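Local atomic coordinates of alcohol dehydrogenase IV (Corynebacterium glutamicum, PDB entry 3IV7), a protein that probably reduces maleylacetate with a nicotinamide cofactor, as a member of the iron-containing alcohol dehydrogenase family. Residues Q30-R35 with I89-C94; M41-E46 with K105-T110; E78-V83 with I101-A106; D323-K328 with E340-L345. All blocks are in the same frame, centred on the assembly; numbering follows the deposited sequence.

Overall arrangement
Contacts 1, 2 and 3 belong to the parallel sheet region and contact 4 to the helical C-terminal part, about 44 Å from contact 1 between centres. Contacts 2 and 3 are nearly one site, with centres about 4 Å apart and helix 98-111 in common, whereas contacts 1 and 2 meet on the neighbouring strands 91-96 and 40-43. Buried residues make up the whole of contacts 2 and 3; contacts 1 and 4 each include a partly exposed side chain, Arg35 and Leu326. The chemistry follows the position. Contacts 2 and 4 are purely apolar, contact 1 sets aliphatic packing beside a salt-bridge network within one segment, and only contact 3 sends hydrogen bonds across.

Contact 1: residues Q30-R35 with I89-C94; sequences QEVERR and IDLLVC
Leu91 meets helix 24-35 through both methyl groups: CD1 meets Arg35, while CD2 meets Val32 and also nears CD of Arg35. CD1 lies 3.6 Å from CD of Arg35, where the two side chains run at about a right angle, and CD2 of Leu91 sits 3.8 Å from CG2 of Val32. The leucine reaches the helix because its CG stands anti to the backbone N (chi1 -174°). From the helix, Arg35 offers the aliphatic part of its extended chain, and its guanidinium passes the CD1 methyl obliquely. No hydrogen bond crosses the contact, yet polar bonds hold the arginine in place. Glu31, one helical turn earlier, accepts NE and NH2 of Arg35 on a single oxygen, with NE 2.8 Å from OE2 of Glu31. Arg34 spans both carboxylate oxygens side-on, its NH2 lying 2.8 Å from OE2 of Glu31, which thus takes three N-H groups. Further out, Thr151 OG1 bonds to Glu31 OE2 and Arg35 NH2, and Glu150 forms a salt bridge with Arg35 NH1. Ser37 touches Val32 and Leu91, and Val116 of the adjoining strand packs on Leu91. The whole is a helix laid on a parallel sheet, as in the alpha/beta N-terminal domain of iron-containing alcohol dehydrogenases.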
loop_
_atom_site.group_PDB
_atom_site.type_symbol
_atom_site.label_atom_id
_atom_site.label_comp_id
_atom_site.label_asym_id
_atom_site.label_seq_id
_atom_site.Cartn_x
_atom_site.Cartn_y
_atom_site.Cartn_z
ATOM N N GLN A 30 -16.247 -17.790 -1.544
ATOM C CA GLN A 30 -14.825 -18.097 -1.456
ATOM C C GLN A 30 -14.265 -17.672 -0.111
ATOM O O GLN A 30 -13.550 -18.433 0.557
ATOM C CB GLN A 30 -14.113 -17.383 -2.601
ATOM C CG GLN A 30 -12.675 -17.716 -2.803
ATOM C CD GLN A 30 -12.055 -16.894 -3.929
ATOM O OE1 GLN A 30 -12.736 -16.530 -4.888
ATOM N NE2 GLN A 30 -10.757 -16.578 -3.801
ATOM N N GLU A 31 -14.645 -16.477 0.331
ATOM C CA GLU A 31 -14.133 -15.925 1.585
ATOM C C GLU A 31 -14.637 -16.704 2.816
ATOM O O GLU A 31 -13.860 -17.009 3.729
ATOM C CB GLU A 31 -14.494 -14.422 1.660
ATOM C CG GLU A 31 -14.018 -13.717 2.806
ATOM C CD GLU A 31 -12.507 -13.564 2.850
ATOM O OE1 GLU A 31 -11.817 -13.889 1.887
ATOM O OE2 GLU A 31 -12.026 -13.144 3.883
ATOM N N VAL A 32 -15.916 -17.064 2.818
ATOM C CA VAL A 32 -16.484 -17.822 3.914
ATOM C C VAL A 32 -15.901 -19.248 3.993
ATOM O O VAL A 32 -15.667 -19.807 5.102
ATOM C CB VAL A 32 -18.003 -17.928 3.766
ATOM C CG1 VAL A 32 -18.562 -18.931 4.756
ATOM C CG2 VAL A 32 -18.653 -16.556 3.938
ATOM N N GLU A 33 -15.697 -19.845 2.832
ATOM C CA GLU A 33 -15.158 -21.187 2.768
ATOM C C GLU A 33 -13.689 -21.212 3.183
ATOM O O GLU A 33 -13.291 -22.074 3.934
ATOM C CB GLU A 33 -15.377 -21.793 1.384
ATOM C CG GLU A 33 -16.846 -22.121 1.149
ATOM C CD GLU A 33 -17.095 -22.978 -0.033
ATOM O OE1 GLU A 33 -16.370 -22.858 -1.035
ATOM O OE2 GLU A 33 -18.049 -23.774 0.032
ATOM N N ARG A 34 -12.917 -20.210 2.743
ATOM C CA ARG A 34 -11.513 -20.089 3.119
ATOM C C ARG A 34 -11.379 -19.946 4.665
ATOM O O ARG A 34 -10.479 -20.515 5.276
ATOM C CB ARG A 34 -10.908 -18.893 2.399
ATOM C CG ARG A 34 -9.486 -18.538 2.807
ATOM C CD ARG A 34 -8.990 -17.321 2.034
ATOM N NE ARG A 34 -9.485 -16.046 2.571
ATOM C CZ ARG A 34 -8.881 -15.327 3.532
ATOM N NH1 ARG A 34 -7.762 -15.766 4.106
ATOM N NH2 ARG A 34 -9.411 -14.161 3.934
ATOM N N ARG A 35 -12.333 -19.259 5.286
ATOM C CA ARG A 35 -12.334 -19.086 6.747
ATOM C C ARG A 35 -12.894 -20.279 7.480
ATOM O O ARG A 35 -12.652 -20.448 8.676
ATOM C CB ARG A 35 -13.151 -17.839 7.133
ATOM C CG ARG A 35 -12.553 -16.565 6.658
ATOM C CD ARG A 35 -13.516 -15.338 6.813
ATOM N NE ARG A 35 -12.826 -14.142 6.371
ATOM C CZ ARG A 35 -11.956 -13.474 7.114
ATOM N NH1 ARG A 35 -11.728 -13.829 8.386
ATOM N NH2 ARG A 35 -11.326 -12.433 6.601
ATOM N N ILE A 89 -22.001 -16.138 16.601
ATOM C CA ILE A 89 -21.556 -15.697 15.314
ATOM C C ILE A 89 -20.029 -15.790 15.197
ATOM O O ILE A 89 -19.312 -15.511 16.143
ATOM C CB ILE A 89 -22.006 -14.247 15.093
ATOM C CG1 ILE A 89 -23.531 -14.193 14.993
ATOM C CG2 ILE A 89 -21.372 -13.678 13.857
ATOM C CD1 ILE A 89 -24.122 -15.099 13.877
ATOM N N ASP A 90 -19.537 -16.204 14.036
ATOM C CA ASP A 90 -18.116 -16.300 13.833
ATOM C C ASP A 90 -17.597 -15.468 12.654
ATOM O O ASP A 90 -16.392 -15.422 12.409
ATOM C CB ASP A 90 -17.640 -17.772 13.752
ATOM C CG ASP A 90 -18.126 -18.502 12.501
ATOM O OD1 ASP A 90 -18.917 -17.936 11.721
ATOM O OD2 ASP A 90 -17.716 -19.685 12.314
ATOM N N LEU A 91 -18.498 -14.805 11.949
ATOM C CA LEU A 91 -18.112 -13.879 10.892
ATOM C C LEU A 91 -19.171 -12.809 10.758
ATOM O O LEU A 91 -20.374 -13.105 10.814
ATOM C CB LEU A 91 -17.943 -14.619 9.561
ATOM C CG LEU A 91 -17.403 -13.818 8.356
ATOM C CD1 LEU A 91 -15.990 -13.371 8.606
ATOM C CD2 LEU A 91 -17.485 -14.662 7.077
ATOM N N LEU A 92 -18.720 -11.557 10.637
ATOM C CA LEU A 92 -19.584 -10.417 10.322
ATOM C C LEU A 92 -19.464 -10.090 8.841
ATOM O O LEU A 92 -18.347 -9.995 8.309
ATOM C CB LEU A 92 -19.146 -9.175 11.126
ATOM C CG LEU A 92 -19.144 -9.300 12.647
ATOM C CD1 LEU A 92 -18.586 -8.038 13.300
ATOM C CD2 LEU A 92 -20.521 -9.591 13.121
ATOM N N VAL A 93 -20.600 -9.942 8.162
ATOM C CA VAL A 93 -20.597 -9.501 6.774
ATOM C C VAL A 93 -21.506 -8.278 6.675
ATOM O O VAL A 93 -22.644 -8.331 7.076
ATOM C CB VAL A 93 -21.107 -10.612 5.755
ATOM C CG1 VAL A 93 -21.012 -10.077 4.341
ATOM C CG2 VAL A 93 -20.304 -11.951 5.896
ATOM N N CYS A 94 -20.980 -7.151 6.187
ATOM C CA CYS A 94 -21.809 -5.968 6.086
ATOM C C CYS A 94 -21.967 -5.531 4.670
ATOM O O CYS A 94 -21.007 -5.492 3.914
ATOM C CB CYS A 94 -21.275 -4.832 6.977
ATOM S SG CYS A 94 -19.484 -4.459 6.815
#

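Contact 2: residues M41-E46 with K105-T110; sequences MVIAGE and KAIAMT
Strand 40-43 and helix 98-111 approach with 10.6 Å between the CA atoms of Ile43 and Ile107, a separation that leaves the two backbones to be bridged by side chains alone. Ile107 does this for the helix with a single methyl, CD1. It meets CD1 of Ile43 tip to tip at 3.7 Å, each isoleucine carrying its CG1 branch anti to the carbonyl carbon (chi1 -61° in Ile107). The second partner is Met41, a selenomethionine in this crystal, whose side chain is an extended zigzag, with CE anti to CB about the CG-SE bond (chi3 178°). That reach delivers CE to within 4.0 Å of the CD1 atom of Ile107, again end against end. Met41 and Ile43 lie two residues apart on the strand, so both point to the same face of the sheet and meet the one methyl from neighbouring directions. Surrounding residues close the site: Ala80 of helix 74-86 packs on Ile107, Val83 of the same helix on Met41, and Leu92 of the next strand on Ile107. With no polar atom taking part, the helix is seated here by dispersion and hydrophobic burial, and shape rather than bond direction sets the fit.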
loop_
_atom_site.group_PDB
_atom_site.type_symbol
_atom_site.label_atom_id
_atom_site.label_comp_id
_atom_site.label_asym_id
_atom_site.label_seq_id
_atom_site.Cartn_x
_atom_site.Cartn_y
_atom_site.Cartn_z
HETATM N N MSE A 41 -23.141 -13.697 10.199
HETATM C CA MSE A 41 -24.119 -12.656 10.453
HETATM C C MSE A 41 -24.000 -11.606 9.365
HETATM O O MSE A 41 -22.932 -11.018 9.175
HETATM C CB MSE A 41 -23.875 -12.033 11.815
HETATM C CG MSE A 41 -24.825 -10.847 12.209
HETATM SE SE MSE A 41 -24.405 -10.302 14.041
HETATM C CE MSE A 41 -25.629 -8.823 14.313
ATOM N N VAL A 42 -25.091 -11.388 8.628
ATOM C CA VAL A 42 -25.128 -10.352 7.593
ATOM C C VAL A 42 -25.837 -9.106 8.147
ATOM O O VAL A 42 -26.942 -9.184 8.719
ATOM C CB VAL A 42 -25.834 -10.837 6.310
ATOM C CG1 VAL A 42 -26.012 -9.699 5.339
ATOM C CG2 VAL A 42 -25.026 -11.967 5.644
ATOM N N ILE A 43 -25.186 -7.971 7.993
ATOM C CA ILE A 43 -25.676 -6.715 8.519
ATOM C C ILE A 43 -25.974 -5.819 7.344
ATOM O O ILE A 43 -25.092 -5.549 6.525
ATOM C CB ILE A 43 -24.606 -6.036 9.438
ATOM C CG1 ILE A 43 -24.306 -6.911 10.633
ATOM C CG2 ILE A 43 -25.074 -4.630 9.880
ATOM C CD1 ILE A 43 -22.963 -6.681 11.238
ATOM N N ALA A 44 -27.199 -5.326 7.276
ATOM C CA ALA A 44 -27.608 -4.448 6.180
ATOM C C ALA A 44 -28.892 -3.701 6.589
ATOM O O ALA A 44 -29.744 -4.269 7.225
ATOM C CB ALA A 44 -27.866 -5.287 4.886
ATOM N N GLY A 45 -28.988 -2.426 6.252
ATOM C CA GLY A 45 -30.204 -1.671 6.518
ATOM C C GLY A 45 -31.340 -2.204 5.660
ATOM O O GLY A 45 -31.101 -2.840 4.611
ATOM N N GLU A 46 -32.571 -1.966 6.112
ATOM C CA GLU A 46 -33.794 -2.444 5.422
ATOM C C GLU A 46 -33.761 -2.173 3.929
ATOM O O GLU A 46 -34.130 -3.018 3.145
ATOM C CB GLU A 46 -35.025 -1.775 6.030
ATOM C CG GLU A 46 -35.331 -2.211 7.474
ATOM C CD GLU A 46 -36.282 -1.237 8.213
ATOM O OE1 GLU A 46 -36.999 -0.463 7.533
ATOM O OE2 GLU A 46 -36.303 -1.259 9.475
ATOM N N LYS A 105 -18.282 -2.567 12.646
ATOM C CA LYS A 105 -17.100 -2.160 13.380
ATOM C C LYS A 105 -17.402 -2.107 14.878
ATOM O O LYS A 105 -16.607 -2.553 15.692
ATOM C CB LYS A 105 -16.613 -0.789 12.891
ATOM C CG LYS A 105 -15.900 -0.794 11.517
ATOM C CD LYS A 105 -15.474 0.631 11.154
ATOM C CE LYS A 105 -14.393 0.641 10.078
ATOM N NZ LYS A 105 -14.016 2.012 9.699
ATOM N N ALA A 106 -18.531 -1.512 15.242
ATOM C CA ALA A 106 -18.890 -1.413 16.646
ATOM C C ALA A 106 -18.941 -2.815 17.291
ATOM O O ALA A 106 -18.471 -3.003 18.424
ATOM C CB ALA A 106 -20.193 -0.662 16.833
ATOM N N ILE A 107 -19.442 -3.799 16.552
ATOM C CA ILE A 107 -19.504 -5.185 17.055
ATOM C C ILE A 107 -18.112 -5.766 17.235
ATOM O O ILE A 107 -17.828 -6.402 18.240
ATOM C CB ILE A 107 -20.305 -6.122 16.124
ATOM C CG1 ILE A 107 -21.754 -5.651 15.994
ATOM C CG2 ILE A 107 -20.307 -7.572 16.716
ATOM C CD1 ILE A 107 -22.560 -6.376 14.867
ATOM N N ALA A 108 -17.239 -5.551 16.245
ATOM C CA ALA A 108 -15.860 -6.048 16.323
ATOM C C ALA A 108 -15.069 -5.437 17.497
ATOM O O ALA A 108 -14.163 -6.064 18.034
ATOM C CB ALA A 108 -15.148 -5.785 15.020
HETATM N N MSE A 109 -15.412 -4.218 17.893
HETATM C CA MSE A 109 -14.706 -3.553 19.005
HETATM C C MSE A 109 -14.695 -4.388 20.252
HETATM O O MSE A 109 -13.697 -4.410 20.976
HETATM C CB MSE A 109 -15.348 -2.214 19.339
HETATM C CG MSE A 109 -15.187 -1.161 18.284
HETATM SE SE MSE A 109 -16.267 0.436 18.713
HETATM C CE MSE A 109 -15.292 1.041 20.243
ATOM N N THR A 110 -15.826 -5.023 20.554
ATOM C CA THR A 110 -15.956 -5.799 21.778
ATOM C C THR A 110 -15.816 -7.319 21.604
ATOM O O THR A 110 -15.465 -7.993 22.540
ATOM C CB THR A 110 -17.267 -5.516 22.460
ATOM O OG1 THR A 110 -18.348 -5.862 21.585
ATOM C CG2 THR A 110 -17.366 -4.022 22.811
#

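Contact 3: residues E78-V83 with I101-A106; sequences ERARAV and IGLAKA
Ala80 and Leu103 bring together helices 74-86 and 98-111, which precede and follow strand 91-96 in successive beta-alpha-beta crossovers of the parallel sheet and pack side by side on one of its faces. The tight part lies toward the sheet. There CB of Ala80 rests 3.8 Å from CD1 of Leu103, with CG and CD2 of that leucine also close, so the small methyl presses into the fork of the branched side chain. Leu103 brings that fork over with CG anti to the backbone N (chi1 -175°), and it also touches Ile43 of the strand beneath. With only a methyl on the Ala80 side, the CA atoms of Ala80 and Leu103 come within 7.6 Å of each other. The side nearer solvent is polar, ending at the exposed Glu78. Arg81, extended from CG to NE, reaches across to helix 98-111, and its NH1 lies 2.7 Å from OE2 of Glu78, using the anti lone pair of that oxygen. This salt bridge steadies one end of the guanidinium while the opposite edge grips helix 98-111. NE and NH2 of Arg81 both donate to the carbonyl of Ala106 from one face, above its plane, at 2.8 Å for NE to Ala106 O.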
loop_
_atom_site.group_PDB
_atom_site.type_symbol
_atom_site.label_atom_id
_atom_site.label_comp_id
_atom_site.label_asym_id
_atom_site.label_seq_id
_atom_site.Cartn_x
_atom_site.Cartn_y
_atom_site.Cartn_z
ATOM N N GLU A 78 -24.847 -1.957 21.194
ATOM C CA GLU A 78 -25.007 -2.951 22.279
ATOM C C GLU A 78 -25.976 -4.087 21.918
ATOM O O GLU A 78 -25.687 -5.250 22.207
ATOM C CB GLU A 78 -25.401 -2.286 23.608
ATOM C CG GLU A 78 -24.231 -1.563 24.290
ATOM C CD GLU A 78 -23.188 -2.533 24.841
ATOM O OE1 GLU A 78 -23.438 -3.122 25.893
ATOM O OE2 GLU A 78 -22.114 -2.693 24.233
ATOM N N ARG A 79 -27.113 -3.756 21.295
ATOM C CA ARG A 79 -28.031 -4.806 20.777
ATOM C C ARG A 79 -27.355 -5.680 19.726
ATOM O O ARG A 79 -27.454 -6.888 19.787
ATOM C CB ARG A 79 -29.299 -4.195 20.182
ATOM C CG ARG A 79 -30.337 -3.794 21.236
ATOM C CD ARG A 79 -31.653 -3.341 20.581
ATOM N NE ARG A 79 -31.525 -2.067 19.849
ATOM C CZ ARG A 79 -31.602 -0.853 20.410
ATOM N NH1 ARG A 79 -31.718 -0.711 21.725
ATOM N NH2 ARG A 79 -31.498 0.220 19.664
ATOM N N ALA A 80 -26.659 -5.060 18.765
ATOM C CA ALA A 80 -25.964 -5.834 17.702
ATOM C C ALA A 80 -24.911 -6.774 18.294
ATOM O O ALA A 80 -24.776 -7.917 17.853
ATOM C CB ALA A 80 -25.339 -4.914 16.686
ATOM N N ARG A 81 -24.200 -6.315 19.324
ATOM C CA ARG A 81 -23.144 -7.131 19.934
ATOM C C ARG A 81 -23.758 -8.332 20.610
ATOM O O ARG A 81 -23.207 -9.413 20.552
ATOM C CB ARG A 81 -22.327 -6.320 20.958
ATOM C CG ARG A 81 -21.384 -5.305 20.332
ATOM C CD ARG A 81 -21.051 -4.172 21.286
ATOM N NE ARG A 81 -20.122 -3.169 20.690
ATOM C CZ ARG A 81 -19.854 -1.974 21.234
ATOM N NH1 ARG A 81 -20.468 -1.586 22.339
ATOM N NH2 ARG A 81 -19.003 -1.146 20.645
ATOM N N ALA A 82 -24.895 -8.126 21.267
ATOM C CA ALA A 82 -25.600 -9.206 21.954
ATOM C C ALA A 82 -26.083 -10.286 20.961
ATOM O O ALA A 82 -25.933 -11.480 21.214
ATOM C CB ALA A 82 -26.774 -8.640 22.751
ATOM N N VAL A 83 -26.689 -9.856 19.860
ATOM C CA VAL A 83 -27.101 -10.790 18.788
ATOM C C VAL A 83 -25.896 -11.637 18.321
ATOM O O VAL A 83 -25.972 -12.891 18.268
ATOM C CB VAL A 83 -27.723 -10.024 17.585
ATOM C CG1 VAL A 83 -27.909 -10.940 16.385
ATOM C CG2 VAL A 83 -29.064 -9.395 17.997
ATOM N N ILE A 101 -21.357 -0.380 7.734
ATOM C CA ILE A 101 -19.999 -0.766 8.056
ATOM C C ILE A 101 -19.688 -0.305 9.479
ATOM O O ILE A 101 -19.001 -1.003 10.240
ATOM C CB ILE A 101 -18.999 -0.163 7.060
ATOM C CG1 ILE A 101 -19.203 -0.784 5.649
ATOM C CG2 ILE A 101 -17.570 -0.395 7.538
ATOM C CD1 ILE A 101 -18.563 0.023 4.481
ATOM N N GLY A 102 -20.229 0.850 9.855
ATOM C CA GLY A 102 -20.002 1.401 11.200
ATOM C C GLY A 102 -20.494 0.471 12.308
ATOM O O GLY A 102 -19.825 0.325 13.356
ATOM N N LEU A 103 -21.654 -0.163 12.090
ATOM C CA LEU A 103 -22.208 -1.070 13.072
ATOM C C LEU A 103 -21.386 -2.360 13.160
ATOM O O LEU A 103 -21.147 -2.876 14.253
ATOM C CB LEU A 103 -23.686 -1.375 12.774
ATOM C CG LEU A 103 -24.417 -2.239 13.812
ATOM C CD1 LEU A 103 -24.389 -1.591 15.190
ATOM C CD2 LEU A 103 -25.890 -2.569 13.385
ATOM N N ALA A 104 -20.920 -2.862 12.025
ATOM C CA ALA A 104 -20.084 -4.060 12.025
ATOM C C ALA A 104 -18.831 -3.760 12.830
ATOM O O ALA A 104 -18.412 -4.558 13.655
ATOM C CB ALA A 104 -19.741 -4.499 10.575
ATOM N N LYS A 105 -18.282 -2.567 12.646
ATOM C CA LYS A 105 -17.100 -2.160 13.380
ATOM C C LYS A 105 -17.402 -2.107 14.878
ATOM O O LYS A 105 -16.607 -2.553 15.692
ATOM C CB LYS A 105 -16.613 -0.789 12.891
ATOM C CG LYS A 105 -15.900 -0.794 11.517
ATOM C CD LYS A 105 -15.474 0.631 11.154
ATOM C CE LYS A 105 -14.393 0.641 10.078
ATOM N NZ LYS A 105 -14.016 2.012 9.699
ATOM N N ALA A 106 -18.531 -1.512 15.242
ATOM C CA ALA A 106 -18.890 -1.413 16.646
ATOM C C ALA A 106 -18.941 -2.815 17.291
ATOM O O ALA A 106 -18.471 -3.003 18.424
ATOM C CB ALA A 106 -20.193 -0.662 16.833
#

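Contact 4: residues D323-K328 with E340-L345; sequences DVTLEK and ENLSRL
No flat group takes part where Thr325 and Leu326 meet Leu342; the contact is made by methyl groups of branched side chains. The side-chain amide of Asn341, beside the contact, is tied instead to the chain just before its helix, its OD1 accepting from Thr338 N and its ND2 donating to Pro336 O. Everything across the contact converges on one methyl, CD2 of Leu342. It lies 3.8 Å from CD1 of Leu326, the two leucines sliding past each other in opposite directions. The same CD2 atom is 4.1 Å from CG2 of Thr325, whose side chain crosses that of Leu342 at about a right angle. These residues join helix 318-326 to helix 339-351, two consecutive helices of the all-helical C-terminal part of the protein, linked by a loop whose Val337 packs on both leucines. Thr325 divides its duties: with OG1 beside the backbone N (chi1 -60°) and CG2 anti to that N, the methyl faces Leu342 while OG1 bonds to Thr247 OG1 of helix 240-250 and to Ala321 O. Helix 240-250 also supplies Ile244, which packs against Leu342. At the edge of the pair, Asp323 forms a salt bridge with Arg339.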
loop_
_atom_site.group_PDB
_atom_site.type_symbol
_atom_site.label_atom_id
_atom_site.label_comp_id
_atom_site.label_asym_id
_atom_site.label_seq_id
_atom_site.Cartn_x
_atom_site.Cartn_y
_atom_site.Cartn_z
ATOM N N ASP A 323 -15.229 27.175 17.750
ATOM C CA ASP A 323 -14.889 26.795 19.138
ATOM C C ASP A 323 -14.488 25.350 19.293
ATOM O O ASP A 323 -13.479 25.062 19.902
ATOM C CB ASP A 323 -16.055 27.022 20.064
ATOM C CG ASP A 323 -15.881 28.168 20.872
ATOM O OD1 ASP A 323 -14.953 28.149 21.721
ATOM O OD2 ASP A 323 -16.643 29.118 20.681
ATOM N N VAL A 324 -15.338 24.461 18.782
ATOM C CA VAL A 324 -15.166 23.032 18.898
ATOM C C VAL A 324 -14.022 22.455 18.069
ATOM O O VAL A 324 -13.441 21.422 18.424
ATOM C CB VAL A 324 -16.451 22.329 18.449
ATOM C CG1 VAL A 324 -16.214 20.827 18.304
ATOM C CG2 VAL A 324 -17.575 22.631 19.438
ATOM N N THR A 325 -13.713 23.106 16.965
ATOM C CA THR A 325 -12.763 22.582 16.006
ATOM C C THR A 325 -11.347 23.123 16.131
ATOM O O THR A 325 -10.380 22.419 15.825
ATOM C CB THR A 325 -13.230 22.889 14.590
ATOM O OG1 THR A 325 -14.499 22.284 14.383
ATOM C CG2 THR A 325 -12.217 22.347 13.556
ATOM N N LEU A 326 -11.222 24.368 16.542
ATOM C CA LEU A 326 -9.940 25.035 16.528
ATOM C C LEU A 326 -8.889 24.195 17.269
ATOM O O LEU A 326 -7.837 23.887 16.706
ATOM C CB LEU A 326 -10.052 26.446 17.109
ATOM C CG LEU A 326 -9.035 27.506 16.662
ATOM C CD1 LEU A 326 -8.918 27.584 15.150
ATOM C CD2 LEU A 326 -9.446 28.867 17.234
ATOM N N GLU A 327 -9.241 23.714 18.458
ATOM C CA GLU A 327 -8.304 22.943 19.286
ATOM C C GLU A 327 -8.056 21.507 18.764
ATOM O O GLU A 327 -7.169 20.830 19.241
ATOM C CB GLU A 327 -8.791 22.882 20.728
ATOM C CG GLU A 327 -10.057 22.044 20.920
ATOM C CD GLU A 327 -10.620 22.134 22.337
ATOM O OE1 GLU A 327 -10.158 23.004 23.120
ATOM O OE2 GLU A 327 -11.525 21.326 22.663
ATOM N N LYS A 328 -8.871 21.052 17.820
ATOM C CA LYS A 328 -8.720 19.722 17.238
ATOM C C LYS A 328 -7.814 19.739 15.989
ATOM O O LYS A 328 -7.371 18.688 15.527
ATOM C CB LYS A 328 -10.104 19.134 16.877
ATOM C CG LYS A 328 -10.991 18.772 18.094
ATOM N N GLU A 340 -10.360 33.654 13.546
ATOM C CA GLU A 340 -10.860 34.499 12.443
ATOM C C GLU A 340 -10.838 33.779 11.084
ATOM O O GLU A 340 -11.835 33.802 10.360
ATOM C CB GLU A 340 -10.075 35.820 12.311
ATOM C CG GLU A 340 -10.131 36.741 13.514
ATOM C CD GLU A 340 -9.192 36.321 14.630
ATOM O OE1 GLU A 340 -8.548 35.249 14.510
ATOM O OE2 GLU A 340 -9.099 37.054 15.623
ATOM N N ASN A 341 -9.723 33.135 10.727
ATOM C CA ASN A 341 -9.649 32.568 9.398
ATOM C C ASN A 341 -10.449 31.278 9.236
ATOM O O ASN A 341 -10.944 31.009 8.150
ATOM C CB ASN A 341 -8.205 32.503 8.819
ATOM C CG ASN A 341 -7.300 31.508 9.527
ATOM O OD1 ASN A 341 -7.747 30.588 10.188
ATOM N ND2 ASN A 341 -5.984 31.709 9.370
ATOM N N LEU A 342 -10.630 30.522 10.322
ATOM C CA LEU A 342 -11.516 29.373 10.291
ATOM C C LEU A 342 -12.968 29.861 10.182
ATOM O O LEU A 342 -13.766 29.261 9.484
ATOM C CB LEU A 342 -11.332 28.483 11.518
ATOM C CG LEU A 342 -12.043 27.134 11.531
ATOM C CD1 LEU A 342 -11.704 26.248 10.284
ATOM C CD2 LEU A 342 -11.694 26.372 12.833
ATOM N N SER A 343 -13.298 30.947 10.875
ATOM C CA SER A 343 -14.628 31.557 10.724
ATOM C C SER A 343 -14.847 31.993 9.273
ATOM O O SER A 343 -15.905 31.780 8.727
ATOM C CB SER A 343 -14.810 32.751 11.664
ATOM O OG SER A 343 -14.866 32.318 13.005
ATOM N N ARG A 344 -13.824 32.575 8.647
ATOM C CA ARG A 344 -13.939 33.029 7.237
ATOM C C ARG A 344 -14.103 31.837 6.300
ATOM O O ARG A 344 -14.855 31.897 5.331
ATOM C CB ARG A 344 -12.719 33.857 6.816
ATOM C CG ARG A 344 -12.794 34.427 5.365
ATOM C CD ARG A 344 -13.762 35.563 5.284
ATOM N NE ARG A 344 -14.008 36.008 3.914
ATOM C CZ ARG A 344 -14.883 35.449 3.086
ATOM N NH1 ARG A 344 -15.565 34.362 3.452
ATOM N NH2 ARG A 344 -15.045 35.950 1.869
ATOM N N LEU A 345 -13.388 30.768 6.586
ATOM C CA LEU A 345 -13.494 29.559 5.799
ATOM C C LEU A 345 -14.929 29.033 5.844
ATOM O O LEU A 345 -15.517 28.736 4.801
ATOM C CB LEU A 345 -12.520 28.503 6.307
ATOM C CG LEU A 345 -12.484 27.193 5.544
ATOM C CD1 LEU A 345 -11.113 26.469 5.765
ATOM C CD2 LEU A 345 -13.660 26.286 5.923
#